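Local coordinates for protein BtGH115A (Bacteroides thetaiotaomicron, PDB 5BY3) that cleaves 4-O-methyl-glucuronic acid from decorated arabinogalactans as a glycoside hydrolase family 115 alpha-glucuronidase, at residues K92-M97 against T116-L121; K256-G261 against Y273-D278; K517-S522 against Y575-R580; L707-S712 against L757-L762. One frame throughout, in Å; residues are numbered along the deposited sequence.

Interaction 1 (K92-M97 against T116-L121); sequences KKQAFM and TAYGIL
Phe96 lays one face of its ring on the backbone of Gly119. Gly119 CA sits 3.5 Å from the ring centroid and 17° off the ring normal, a CH-pi contact. Gly119 N comes over the same ring, 3.3 Å from Phe96 CD2. The ring reaches the helix because CG of Phe96 lies between its backbone N and carbonyl carbon (chi1 65°). With no side chain in the way, the CA of Gly119 meets the ring directly, and strand 96-100 and helix 113-126 come close, Phe96 CA and Gly119 CA 5.4 Å apart. Beside the glycine, Tyr118 CB touches the ring at Phe96 CE2, 3.8 Å away. The ring of Tyr118 runs alongside Gln94, both side chains pointing the same way, with the amide and ring planes 45° apart. Gln94 OE1 reaches only the edge of this ring, 4.0 Å from Tyr118 CE2. The polar ends are tied elsewhere: Gln94 NE2 to Glu161 O, Gln94 OE1 to Arg163, and Tyr118 OH to Ala208 O. No hydrogen bond crosses between 92-97 and 116-121. The contact therefore holds by dispersion and CH-pi attraction, while the buried polar groups at its margin are satisfied by neighbouring parts of the chain.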
loop_
_atom_site.group_PDB
_atom_site.type_symbol
_atom_site.label_atom_id
_atom_site.label_comp_id
_atom_site.label_asym_id
_atom_site.label_seq_id
_atom_site.Cartn_x
_atom_site.Cartn_y
_atom_site.Cartn_z
ATOM N N LYS A 92 -22.176 -18.070 2.453
ATOM C CA LYS A 92 -21.483 -16.814 2.832
ATOM C C LYS A 92 -19.971 -16.861 2.527
ATOM O O LYS A 92 -19.370 -17.938 2.501
ATOM C CB LYS A 92 -21.716 -16.509 4.317
ATOM C CG LYS A 92 -22.050 -15.065 4.590
ATOM C CD LYS A 92 -21.941 -14.749 6.065
ATOM C CE LYS A 92 -21.975 -13.242 6.279
ATOM N NZ LYS A 92 -21.820 -12.853 7.708
ATOM N N LYS A 93 -19.358 -15.703 2.299
ATOM C CA LYS A 93 -18.001 -15.675 1.728
ATOM C C LYS A 93 -16.859 -15.510 2.760
ATOM O O LYS A 93 -16.848 -14.560 3.536
ATOM C CB LYS A 93 -17.908 -14.633 0.592
ATOM C CG LYS A 93 -18.293 -13.184 0.957
ATOM C CD LYS A 93 -17.390 -12.171 0.240
ATOM C CE LYS A 93 -17.772 -10.726 0.527
ATOM N NZ LYS A 93 -16.602 -9.801 0.459
ATOM N N GLN A 94 -15.929 -16.469 2.767
ATOM C CA GLN A 94 -14.638 -16.406 3.505
ATOM C C GLN A 94 -14.810 -16.080 5.007
ATOM O O GLN A 94 -14.079 -15.244 5.577
ATOM C CB GLN A 94 -13.677 -15.405 2.827
ATOM C CG GLN A 94 -13.335 -15.667 1.373
ATOM C CD GLN A 94 -12.567 -14.506 0.747
ATOM O OE1 GLN A 94 -11.599 -14.011 1.323
ATOM N NE2 GLN A 94 -13.014 -14.049 -0.431
ATOM N N ALA A 95 -15.806 -16.712 5.624
ATOM C CA ALA A 95 -16.291 -16.300 6.938
ATOM C C ALA A 95 -16.096 -17.374 7.988
ATOM O O ALA A 95 -15.957 -18.542 7.645
ATOM C CB ALA A 95 -17.752 -15.862 6.870
ATOM N N PHE A 96 -16.044 -16.958 9.255
ATOM C CA PHE A 96 -15.908 -17.873 10.367
ATOM C C PHE A 96 -16.641 -17.391 11.596
ATOM O O PHE A 96 -16.830 -16.164 11.789
ATOM C CB PHE A 96 -14.441 -18.175 10.691
ATOM C CG PHE A 96 -13.654 -16.972 11.179
ATOM C CD1 PHE A 96 -13.672 -16.607 12.510
ATOM C CD2 PHE A 96 -12.845 -16.254 10.305
ATOM C CE1 PHE A 96 -12.944 -15.514 12.959
ATOM C CE2 PHE A 96 -12.086 -15.158 10.744
ATOM C CZ PHE A 96 -12.150 -14.784 12.068
HETATM N N MSE A 97 -17.034 -18.386 12.396
HETATM C CA MSE A 97 -17.579 -18.253 13.728
HETATM C C MSE A 97 -16.627 -18.923 14.687
HETATM O O MSE A 97 -16.151 -20.058 14.458
HETATM C CB MSE A 97 -18.870 -19.033 13.791
HETATM C CG MSE A 97 -20.064 -18.120 13.573
HETATM SE SE MSE A 97 -21.620 -19.090 14.279
HETATM C CE MSE A 97 -22.941 -17.635 14.492
ATOM N N THR A 116 -12.514 -21.190 7.161
ATOM C CA THR A 116 -12.019 -22.071 8.193
ATOM C C THR A 116 -10.566 -21.686 8.542
ATOM O O THR A 116 -10.251 -21.531 9.716
ATOM C CB THR A 116 -12.147 -23.532 7.734
ATOM O OG1 THR A 116 -13.507 -23.766 7.370
ATOM C CG2 THR A 116 -11.737 -24.522 8.840
ATOM N N ALA A 117 -9.719 -21.497 7.516
ATOM C CA ALA A 117 -8.322 -21.087 7.698
ATOM C C ALA A 117 -8.212 -19.812 8.540
ATOM O O ALA A 117 -7.393 -19.743 9.484
ATOM C CB ALA A 117 -7.639 -20.892 6.354
ATOM N N TYR A 118 -9.058 -18.820 8.217
ATOM C CA TYR A 118 -8.976 -17.506 8.848
ATOM C C TYR A 118 -9.413 -17.562 10.303
ATOM O O TYR A 118 -8.833 -16.847 11.163
ATOM C CB TYR A 118 -9.755 -16.478 8.037
ATOM C CG TYR A 118 -9.192 -16.243 6.660
ATOM C CD1 TYR A 118 -7.803 -16.251 6.452
ATOM C CD2 TYR A 118 -10.029 -15.980 5.555
ATOM C CE1 TYR A 118 -7.255 -16.016 5.216
ATOM C CE2 TYR A 118 -9.471 -15.743 4.289
ATOM C CZ TYR A 118 -8.080 -15.773 4.126
ATOM O OH TYR A 118 -7.445 -15.554 2.902
ATOM N N GLY A 119 -10.409 -18.428 10.575
ATOM C CA GLY A 119 -10.845 -18.763 11.962
ATOM C C GLY A 119 -9.754 -19.299 12.880
ATOM O O GLY A 119 -9.606 -18.844 14.014
ATOM N N ILE A 120 -9.009 -20.278 12.361
ATOM C CA ILE A 120 -7.818 -20.866 12.997
ATOM C C ILE A 120 -6.734 -19.830 13.315
ATOM O O ILE A 120 -6.181 -19.801 14.429
ATOM C CB ILE A 120 -7.229 -21.972 12.093
ATOM C CG1 ILE A 120 -8.273 -23.090 11.912
ATOM C CG2 ILE A 120 -5.900 -22.470 12.667
ATOM C CD1 ILE A 120 -7.910 -24.185 10.931
ATOM N N LEU A 121 -6.444 -18.989 12.330
ATOM C CA LEU A 121 -5.468 -17.918 12.459
ATOM C C LEU A 121 -5.940 -16.766 13.326
ATOM O O LEU A 121 -5.148 -15.955 13.732
ATOM C CB LEU A 121 -5.018 -17.449 11.078
ATOM C CG LEU A 121 -4.122 -18.512 10.392
ATOM C CD1 LEU A 121 -3.768 -18.142 8.973
ATOM C CD2 LEU A 121 -2.837 -18.806 11.151
#

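Interaction 2 (K256-G261 against Y273-D278); sequences KIRGKG and YQFWED
Arg258 places its guanidinium group beside the ring of Phe275, with the two planes only 20° apart. Phe275 CD1 lies over one face of the guanidinium, offset toward its rim and 3.2 Å above the plane. The nearest side-chain approach is from Arg258 NH2 to Phe275 CD1, at 3.3 Å. The CZ atom of Arg258 is 3.7 Å from Phe275 CE1. NH2 is also modelled very close to the backbone carbonyl of Phe275, and that approach is doubtful. Next along the chain, Gly259 CA passes 4.3 Å from Phe275 CD1. Gly259 is the first residue to leave helical geometry, so the chain leaves helix 251-258 beside this ring. At the margin, Lys260 NZ stands 3.9 Å from Gln274 OE1.

The next shell sets these groups in place. Arg258 bends at its third torsion (chi3 40°), which swings the guanidinium across toward the second helix. Its NH1 forms a salt bridge with Glu254, one turn earlier in its own helix. Arg279 brings a like charge near that NH1, which Glu254 probably helps to offset. The ring of Phe275 meets Trp255 edge-to-face. The next residue, Trp276, points away from 256-261 and packs on Tyr265 and on helix 308-329. Lys260 O accepts a hydrogen bond from Asn268, tying the connecting loop to helix 265-283.

The two segments belong to a helix-loop-helix excursion. It fills the connection between strands 238-239 and 290-291, the third and fourth strands of the eight-stranded parallel sheet, as in a TIM barrel.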
loop_
_atom_site.group_PDB
_atom_site.type_symbol
_atom_site.label_atom_id
_atom_site.label_comp_id
_atom_site.label_asym_id
_atom_site.label_seq_id
_atom_site.Cartn_x
_atom_site.Cartn_y
_atom_site.Cartn_z
ATOM N N LYS A 256 10.715 -14.178 -23.907
ATOM C CA LYS A 256 12.010 -14.448 -24.509
ATOM C C LYS A 256 12.463 -15.904 -24.274
ATOM O O LYS A 256 13.358 -16.366 -24.955
ATOM C CB LYS A 256 13.064 -13.410 -24.081
ATOM C CG LYS A 256 13.761 -13.652 -22.743
ATOM C CD LYS A 256 13.168 -12.812 -21.615
ATOM C CE LYS A 256 13.867 -11.462 -21.455
ATOM N NZ LYS A 256 13.377 -10.716 -20.257
ATOM N N ILE A 257 11.849 -16.608 -23.318
ATOM C CA ILE A 257 12.179 -18.020 -23.030
ATOM C C ILE A 257 11.378 -19.058 -23.883
ATOM O O ILE A 257 11.952 -20.061 -24.334
ATOM C CB ILE A 257 12.039 -18.337 -21.505
ATOM C CG1 ILE A 257 13.161 -17.684 -20.679
ATOM C CG2 ILE A 257 12.008 -19.838 -21.227
ATOM C CD1 ILE A 257 12.792 -17.444 -19.214
ATOM N N ARG A 258 10.084 -18.796 -24.103
ATOM C CA ARG A 258 9.093 -19.774 -24.570
ATOM C C ARG A 258 8.287 -19.302 -25.803
ATOM O O ARG A 258 7.571 -20.096 -26.432
ATOM C CB ARG A 258 8.029 -19.956 -23.488
ATOM C CG ARG A 258 8.238 -20.875 -22.288
ATOM C CD ARG A 258 7.062 -20.640 -21.313
ATOM N NE ARG A 258 5.792 -20.484 -22.029
ATOM C CZ ARG A 258 4.688 -19.887 -21.588
ATOM N NH1 ARG A 258 4.619 -19.331 -20.403
ATOM N NH2 ARG A 258 3.624 -19.846 -22.351
ATOM N N GLY A 259 8.316 -18.002 -26.086
ATOM C CA GLY A 259 7.532 -17.440 -27.200
ATOM C C GLY A 259 8.309 -17.437 -28.496
ATOM O O GLY A 259 9.481 -17.843 -28.530
ATOM N N LYS A 260 7.660 -16.999 -29.572
ATOM C CA LYS A 260 8.282 -16.993 -30.906
ATOM C C LYS A 260 7.882 -15.753 -31.677
ATOM O O LYS A 260 6.695 -15.497 -31.866
ATOM C CB LYS A 260 7.959 -18.285 -31.685
ATOM C CG LYS A 260 8.997 -19.407 -31.512
ATOM C CD LYS A 260 8.450 -20.798 -31.856
ATOM C CE LYS A 260 7.823 -21.486 -30.642
ATOM N NZ LYS A 260 6.529 -22.168 -30.946
ATOM N N GLY A 261 8.875 -14.961 -32.088
ATOM C CA GLY A 261 8.598 -13.766 -32.880
ATOM C C GLY A 261 8.111 -12.648 -32.002
ATOM O O GLY A 261 8.327 -12.657 -30.792
ATOM N N TYR A 273 -1.188 -16.628 -28.884
ATOM C CA TYR A 273 -2.232 -17.559 -28.434
ATOM C C TYR A 273 -1.642 -18.849 -27.858
ATOM O O TYR A 273 -2.015 -19.245 -26.751
ATOM C CB TYR A 273 -3.292 -17.829 -29.525
ATOM C CG TYR A 273 -4.374 -18.792 -29.096
ATOM C CD1 TYR A 273 -4.169 -20.176 -29.164
ATOM C CD2 TYR A 273 -5.595 -18.326 -28.620
ATOM C CE1 TYR A 273 -5.152 -21.072 -28.764
ATOM C CE2 TYR A 273 -6.594 -19.204 -28.216
ATOM C CZ TYR A 273 -6.373 -20.579 -28.299
ATOM O OH TYR A 273 -7.341 -21.473 -27.896
ATOM N N GLN A 274 -0.716 -19.469 -28.584
ATOM C CA GLN A 274 -0.055 -20.706 -28.157
ATOM C C GLN A 274 0.601 -20.534 -26.793
ATOM O O GLN A 274 0.324 -21.285 -25.879
ATOM C CB GLN A 274 1.013 -21.123 -29.174
ATOM C CG GLN A 274 0.481 -21.658 -30.508
ATOM C CD GLN A 274 1.575 -22.195 -31.441
ATOM O OE1 GLN A 274 2.721 -21.728 -31.420
ATOM N NE2 GLN A 274 1.224 -23.187 -32.260
ATOM N N PHE A 275 1.494 -19.549 -26.704
ATOM C CA PHE A 275 2.140 -19.055 -25.482
ATOM C C PHE A 275 1.189 -19.053 -24.267
ATOM O O PHE A 275 1.427 -19.757 -23.295
ATOM C CB PHE A 275 2.688 -17.638 -25.798
ATOM C CG PHE A 275 3.244 -16.901 -24.623
ATOM C CD1 PHE A 275 4.497 -17.233 -24.092
ATOM C CD2 PHE A 275 2.540 -15.844 -24.055
ATOM C CE1 PHE A 275 5.021 -16.535 -23.012
ATOM C CE2 PHE A 275 3.058 -15.149 -22.973
ATOM C CZ PHE A 275 4.298 -15.499 -22.455
ATOM N N TRP A 276 0.104 -18.283 -24.347
ATOM C CA TRP A 276 -0.955 -18.252 -23.321
ATOM C C TRP A 276 -1.515 -19.648 -23.007
ATOM O O TRP A 276 -1.555 -20.050 -21.831
ATOM C CB TRP A 276 -2.090 -17.345 -23.785
ATOM C CG TRP A 276 -1.779 -15.918 -23.871
ATOM C CD1 TRP A 276 -0.797 -15.247 -23.190
ATOM C CD2 TRP A 276 -2.468 -14.939 -24.632
ATOM N NE1 TRP A 276 -0.807 -13.927 -23.512
ATOM C CE2 TRP A 276 -1.839 -13.691 -24.374
ATOM C CE3 TRP A 276 -3.546 -14.979 -25.516
ATOM C CZ2 TRP A 276 -2.258 -12.489 -24.965
ATOM C CZ3 TRP A 276 -3.979 -13.782 -26.096
ATOM C CH2 TRP A 276 -3.326 -12.548 -25.818
ATOM N N GLU A 277 -1.888 -20.383 -24.068
ATOM C CA GLU A 277 -2.542 -21.698 -23.986
ATOM C C GLU A 277 -1.800 -22.716 -23.151
ATOM O O GLU A 277 -2.402 -23.388 -22.309
ATOM C CB GLU A 277 -2.789 -22.271 -25.384
ATOM C CG GLU A 277 -3.246 -23.730 -25.405
ATOM C CD GLU A 277 -3.419 -24.267 -26.811
ATOM O OE1 GLU A 277 -4.589 -24.494 -27.227
ATOM O OE2 GLU A 277 -2.379 -24.443 -27.492
ATOM N N ASP A 278 -0.501 -22.845 -23.380
ATOM C CA ASP A 278 0.276 -23.856 -22.677
ATOM C C ASP A 278 0.130 -23.678 -21.178
ATOM O O ASP A 278 0.050 -24.655 -20.433
ATOM C CB ASP A 278 1.737 -23.773 -23.091
ATOM C CG ASP A 278 1.956 -24.084 -24.570
ATOM O OD1 ASP A 278 0.990 -24.555 -25.219
ATOM O OD2 ASP A 278 3.106 -23.874 -25.062
#

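Interaction 3 (K517-S522 against Y575-R580); sequences KDLPWS and YAQLAR
Gln577 uses its side-chain amide to pair with both main-chain polar groups of one residue, Leu519, much as a neighbouring strand would. Leu519 N donates to Gln577 OE1 at 3.0 Å, tilted 31° from the carbonyl plane of that amide. In return Gln577 NE2 donates to Leu519 O at 3.2 Å, in the carbonyl plane of Leu519. The glutamine chain is extended, with CG anti to the backbone N (chi1 169°), and so spans from the helix to the loop. Its amide stacks on the carboxylate of Asp518, the planes 16° apart. Asp518 OD1 is in turn gripped side-on by Arg580 in a salt bridge, from NE at 3.1 Å and from NH2 at 2.9 Å. Both nitrogens hold this one oxygen in the guanidinium plane. One face of the guanidinium lies on Gln577 CA, 3.5 Å from its plane, and the opposite face meets Lys517 CA. Next along the loop, Pro520 centres an inverse gamma turn, and Ser522 is the N-cap of helix 523-543. Four hydrogen bonds, two of them within the salt bridge, thus fix an otherwise irregular loop to helix 552-580. The paired contacts to Arg580 would be expected to favour the charged form of Asp518.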
loop_
_atom_site.group_PDB
_atom_site.type_symbol
_atom_site.label_atom_id
_atom_site.label_comp_id
_atom_site.label_asym_id
_atom_site.label_seq_id
_atom_site.Cartn_x
_atom_site.Cartn_y
_atom_site.Cartn_z
ATOM N N LYS A 517 19.934 19.574 -6.655
ATOM C CA LYS A 517 19.738 21.025 -6.675
ATOM C C LYS A 517 18.806 21.485 -5.556
ATOM O O LYS A 517 18.008 20.695 -5.055
ATOM C CB LYS A 517 19.206 21.480 -8.041
ATOM C CG LYS A 517 17.828 20.907 -8.388
ATOM C CD LYS A 517 17.762 20.395 -9.822
ATOM C CE LYS A 517 17.115 21.432 -10.695
ATOM N NZ LYS A 517 15.747 21.710 -10.164
ATOM N N ASP A 518 18.912 22.765 -5.190
ATOM C CA ASP A 518 18.095 23.390 -4.142
ATOM C C ASP A 518 16.605 23.022 -4.218
ATOM O O ASP A 518 15.984 23.024 -5.294
ATOM C CB ASP A 518 18.188 24.938 -4.198
ATOM C CG ASP A 518 19.612 25.486 -4.019
ATOM O OD1 ASP A 518 20.579 24.724 -3.750
ATOM O OD2 ASP A 518 19.740 26.723 -4.149
ATOM N N LEU A 519 16.043 22.734 -3.060
ATOM C CA LEU A 519 14.612 22.728 -2.886
ATOM C C LEU A 519 14.256 24.191 -2.698
ATOM O O LEU A 519 15.094 24.933 -2.179
ATOM C CB LEU A 519 14.244 21.887 -1.663
ATOM C CG LEU A 519 14.521 20.400 -1.909
ATOM C CD1 LEU A 519 14.923 19.744 -0.627
ATOM C CD2 LEU A 519 13.316 19.697 -2.514
ATOM N N PRO A 520 13.046 24.629 -3.148
ATOM C CA PRO A 520 12.746 26.080 -3.018
ATOM C C PRO A 520 12.314 26.472 -1.591
ATOM O O PRO A 520 11.162 26.921 -1.365
ATOM C CB PRO A 520 11.623 26.311 -4.053
ATOM C CG PRO A 520 10.982 24.951 -4.280
ATOM C CD PRO A 520 11.977 23.882 -3.860
ATOM N N TRP A 521 13.224 26.275 -0.628
ATOM C CA TRP A 521 12.937 26.563 0.778
ATOM C C TRP A 521 13.965 27.560 1.355
ATOM O O TRP A 521 15.107 27.592 0.916
ATOM C CB TRP A 521 12.904 25.277 1.613
ATOM C CG TRP A 521 11.956 24.163 1.191
ATOM C CD1 TRP A 521 10.838 24.249 0.357
ATOM C CD2 TRP A 521 12.022 22.791 1.612
ATOM N NE1 TRP A 521 10.241 23.001 0.233
ATOM C CE2 TRP A 521 10.955 22.095 0.978
ATOM C CE3 TRP A 521 12.897 22.074 2.447
ATOM C CZ2 TRP A 521 10.739 20.744 1.180
ATOM C CZ3 TRP A 521 12.695 20.762 2.624
ATOM C CH2 TRP A 521 11.612 20.092 2.019
ATOM N N SER A 522 13.554 28.373 2.323
ATOM C CA SER A 522 14.452 29.331 2.967
ATOM C C SER A 522 15.393 28.653 3.951
ATOM O O SER A 522 15.105 27.569 4.424
ATOM C CB SER A 522 13.632 30.323 3.760
ATOM O OG SER A 522 13.045 29.639 4.861
ATOM N N TYR A 575 22.261 19.796 4.435
ATOM C CA TYR A 575 23.593 20.375 4.700
ATOM C C TYR A 575 24.292 20.678 3.383
ATOM O O TYR A 575 24.934 21.700 3.247
ATOM C CB TYR A 575 24.500 19.449 5.506
ATOM C CG TYR A 575 24.110 19.144 6.951
ATOM C CD1 TYR A 575 23.499 20.103 7.766
ATOM C CD2 TYR A 575 24.445 17.890 7.522
ATOM C CE1 TYR A 575 23.155 19.812 9.079
ATOM C CE2 TYR A 575 24.126 17.588 8.842
ATOM C CZ TYR A 575 23.485 18.548 9.624
ATOM O OH TYR A 575 23.166 18.231 10.939
ATOM N N ALA A 576 24.143 19.773 2.412
ATOM C CA ALA A 576 24.651 19.974 1.065
ATOM C C ALA A 576 24.131 21.277 0.442
ATOM O O ALA A 576 24.908 22.011 -0.226
ATOM C CB ALA A 576 24.298 18.782 0.192
ATOM N N GLN A 577 22.837 21.568 0.666
ATOM C CA GLN A 577 22.234 22.787 0.121
ATOM C C GLN A 577 22.797 24.032 0.828
ATOM O O GLN A 577 23.116 25.035 0.170
ATOM C CB GLN A 577 20.708 22.748 0.177
ATOM C CG GLN A 577 20.044 24.084 -0.137
ATOM C CD GLN A 577 18.598 23.957 -0.552
ATOM O OE1 GLN A 577 18.115 22.867 -0.857
ATOM N NE2 GLN A 577 17.901 25.073 -0.581
ATOM N N LEU A 578 22.911 23.957 2.159
ATOM C CA LEU A 578 23.534 25.028 2.952
ATOM C C LEU A 578 25.002 25.208 2.576
ATOM O O LEU A 578 25.448 26.343 2.484
ATOM C CB LEU A 578 23.391 24.791 4.443
ATOM C CG LEU A 578 21.986 24.752 5.039
ATOM C CD1 LEU A 578 22.092 24.203 6.441
ATOM C CD2 LEU A 578 21.278 26.096 4.998
ATOM N N ALA A 579 25.699 24.101 2.285
ATOM C CA ALA A 579 27.107 24.108 1.873
ATOM C C ALA A 579 27.392 24.771 0.522
ATOM O O ALA A 579 28.356 25.527 0.416
ATOM C CB ALA A 579 27.680 22.696 1.902
ATOM N N ARG A 580 26.584 24.461 -0.500
ATOM C CA ARG A 580 26.600 25.160 -1.801
ATOM C C ARG A 580 26.553 26.668 -1.650
ATOM O O ARG A 580 27.156 27.376 -2.445
ATOM C CB ARG A 580 25.399 24.738 -2.689
ATOM C CG ARG A 580 25.549 23.380 -3.376
ATOM C CD ARG A 580 24.522 23.176 -4.492
ATOM N NE ARG A 580 23.135 23.060 -4.004
ATOM C CZ ARG A 580 22.572 21.933 -3.577
ATOM N NH1 ARG A 580 23.257 20.782 -3.542
ATOM N NH2 ARG A 580 21.321 21.953 -3.160
#

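Interaction 4 (L707-S712 against L757-L762); sequences LRFTVS and LVIKAL
Val711 and Ile759 form the apolar centre and point to one face of the sheet, and Leu757 runs alongside Val711 in the same direction. Val711 CG1 is 4.1 Å from Ile759 CG1 and 4.2 Å from Leu757 CD1. Phe709 extends this face and touches Ile759 CG2 through CD2. On the other face, Leu762 crosses Thr710 at about a right angle, with CD1 3.6 Å from Thr710 CG2. Leu762 CD2 also packs on Arg708 CG. Thr710 and Ser712 form antiparallel hydrogen-bonded pairs with Lys760 and Val758. The bond from Val758 N to Ser712 O is 2.8 Å and nearly straight, at 172°. Leu762 N donates to Arg708 O and carries the ladder past the end of the strand. Thr710 OG1, set between its backbone N and carbonyl carbon (chi1 77°), contacts Lys760 CB at 3.4 Å. Thr710 OG1 also hydrogen-bonds a water at 2.6 Å, and this water donates to Val758 O. At the outer edge Arg708 turns to a salt bridge with Asp763. Strands 708-713 and 755-761 are the two inner strands of a four-stranded antiparallel sheet. Strand 719-722 flanks the first and strand 677-682 the second, while strand 689-696 of another sheet covers Phe709, Val711 and Leu757.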
loop_
_atom_site.group_PDB
_atom_site.type_symbol
_atom_site.label_atom_id
_atom_site.label_comp_id
_atom_site.label_asym_id
_atom_site.label_seq_id
_atom_site.Cartn_x
_atom_site.Cartn_y
_atom_site.Cartn_z
ATOM N N LEU A 707 -12.926 18.617 -10.312
ATOM C CA LEU A 707 -12.268 19.340 -9.134
ATOM C C LEU A 707 -12.037 20.864 -9.181
ATOM O O LEU A 707 -10.933 21.338 -9.540
ATOM C CB LEU A 707 -10.934 18.715 -8.701
ATOM C CG LEU A 707 -10.907 17.348 -8.010
ATOM C CD1 LEU A 707 -9.443 16.960 -7.760
ATOM C CD2 LEU A 707 -11.752 17.328 -6.744
ATOM N N ARG A 708 -13.037 21.635 -8.761
ATOM C CA ARG A 708 -12.844 23.085 -8.644
ATOM C C ARG A 708 -13.466 23.786 -7.421
ATOM O O ARG A 708 -14.276 23.217 -6.698
ATOM C CB ARG A 708 -13.216 23.782 -9.964
ATOM C CG ARG A 708 -14.656 23.656 -10.385
ATOM C CD ARG A 708 -14.761 23.329 -11.855
ATOM N NE ARG A 708 -15.804 22.327 -11.956
ATOM C CZ ARG A 708 -17.043 22.528 -12.387
ATOM N NH1 ARG A 708 -17.427 23.723 -12.835
ATOM N NH2 ARG A 708 -17.886 21.498 -12.396
ATOM N N PHE A 709 -13.032 25.015 -7.183
ATOM C CA PHE A 709 -13.522 25.826 -6.078
ATOM C C PHE A 709 -13.759 27.264 -6.528
ATOM O O PHE A 709 -13.427 27.616 -7.646
ATOM C CB PHE A 709 -12.589 25.758 -4.839
ATOM C CG PHE A 709 -11.170 26.223 -5.082
ATOM C CD1 PHE A 709 -10.183 25.321 -5.501
ATOM C CD2 PHE A 709 -10.805 27.556 -4.846
ATOM C CE1 PHE A 709 -8.866 25.747 -5.709
ATOM C CE2 PHE A 709 -9.485 27.989 -5.041
ATOM C CZ PHE A 709 -8.512 27.082 -5.473
ATOM N N THR A 710 -14.381 28.074 -5.677
ATOM C CA THR A 710 -14.533 29.490 -5.970
ATOM C C THR A 710 -13.928 30.236 -4.816
ATOM O O THR A 710 -14.082 29.820 -3.661
ATOM C CB THR A 710 -15.997 29.934 -6.174
ATOM O OG1 THR A 710 -16.663 30.056 -4.908
ATOM C CG2 THR A 710 -16.765 28.988 -7.104
ATOM N N VAL A 711 -13.222 31.315 -5.142
ATOM C CA VAL A 711 -12.709 32.280 -4.161
ATOM C C VAL A 711 -13.479 33.598 -4.258
ATOM O O VAL A 711 -13.718 34.114 -5.360
ATOM C CB VAL A 711 -11.224 32.573 -4.390
ATOM C CG1 VAL A 711 -10.395 32.145 -3.204
ATOM C CG2 VAL A 711 -10.750 31.897 -5.665
ATOM N N SER A 712 -13.882 34.140 -3.113
ATOM C CA SER A 712 -14.562 35.446 -3.105
ATOM C C SER A 712 -14.139 36.289 -1.923
ATOM O O SER A 712 -14.380 35.919 -0.762
ATOM C CB SER A 712 -16.093 35.302 -3.176
ATOM O OG SER A 712 -16.725 36.572 -3.233
ATOM N N LEU A 757 -12.798 36.064 3.222
ATOM C CA LEU A 757 -12.474 35.273 2.040
ATOM C C LEU A 757 -13.280 33.992 2.077
ATOM O O LEU A 757 -13.115 33.188 2.993
ATOM C CB LEU A 757 -10.975 34.924 2.010
ATOM C CG LEU A 757 -10.480 34.227 0.722
ATOM C CD1 LEU A 757 -10.179 35.233 -0.384
ATOM C CD2 LEU A 757 -9.258 33.377 1.007
ATOM N N VAL A 758 -14.141 33.798 1.083
ATOM C CA VAL A 758 -14.971 32.601 1.025
ATOM C C VAL A 758 -14.476 31.620 -0.059
ATOM O O VAL A 758 -14.454 31.947 -1.259
ATOM C CB VAL A 758 -16.471 32.973 0.905
ATOM C CG1 VAL A 758 -17.346 31.769 0.564
ATOM C CG2 VAL A 758 -16.946 33.627 2.200
ATOM N N ILE A 759 -14.054 30.435 0.401
ATOM C CA ILE A 759 -13.704 29.260 -0.450
ATOM C C ILE A 759 -14.862 28.246 -0.504
ATOM O O ILE A 759 -15.190 27.607 0.503
ATOM C CB ILE A 759 -12.378 28.581 0.024
ATOM C CG1 ILE A 759 -11.198 29.552 -0.115
ATOM C CG2 ILE A 759 -12.093 27.315 -0.771
ATOM C CD1 ILE A 759 -10.109 29.385 0.920
ATOM N N LYS A 760 -15.481 28.112 -1.672
ATOM C CA LYS A 760 -16.605 27.195 -1.857
ATOM C C LYS A 760 -16.243 25.997 -2.753
ATOM O O LYS A 760 -15.643 26.182 -3.816
ATOM C CB LYS A 760 -17.793 27.959 -2.446
ATOM C CG LYS A 760 -19.084 27.161 -2.492
ATOM C CD LYS A 760 -20.256 27.991 -2.974
ATOM C CE LYS A 760 -21.393 27.077 -3.384
ATOM N NZ LYS A 760 -22.711 27.776 -3.382
ATOM N N ALA A 761 -16.622 24.784 -2.344
ATOM C CA ALA A 761 -16.397 23.604 -3.172
ATOM C C ALA A 761 -17.498 23.432 -4.203
ATOM O O ALA A 761 -18.684 23.400 -3.837
ATOM C CB ALA A 761 -16.329 22.360 -2.313
ATOM N N LEU A 762 -17.104 23.274 -5.472
ATOM C CA LEU A 762 -18.024 22.961 -6.575
ATOM C C LEU A 762 -18.126 21.479 -6.933
ATOM O O LEU A 762 -19.131 21.049 -7.502
ATOM C CB LEU A 762 -17.652 23.760 -7.834
ATOM C CG LEU A 762 -18.364 25.092 -8.127
ATOM C CD1 LEU A 762 -18.692 25.910 -6.879
ATOM C CD2 LEU A 762 -17.503 25.901 -9.096
HETATM O O HOH W 1 -16.407 31.906 -3.158
#

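The four contacts follow one another along the chain, and none touches another. Interaction 1 joins a strand of the N-terminal mixed sheet to helix 113-126. Interaction 2 lies in the barrel region, with its centre about 39 Å from that of interaction 1. Interaction 3 belongs to the helical region that follows, its centre about 54 Å from that of interaction 1, on the opposite side of the chain's centre. Interaction 4 sits in the C-terminal beta region, where its centre is about 35 Å from that of interaction 3; their nearest atoms are about 20 Å apart. Each contact therefore lies within a separate part of a single-chain, multidomain enzyme.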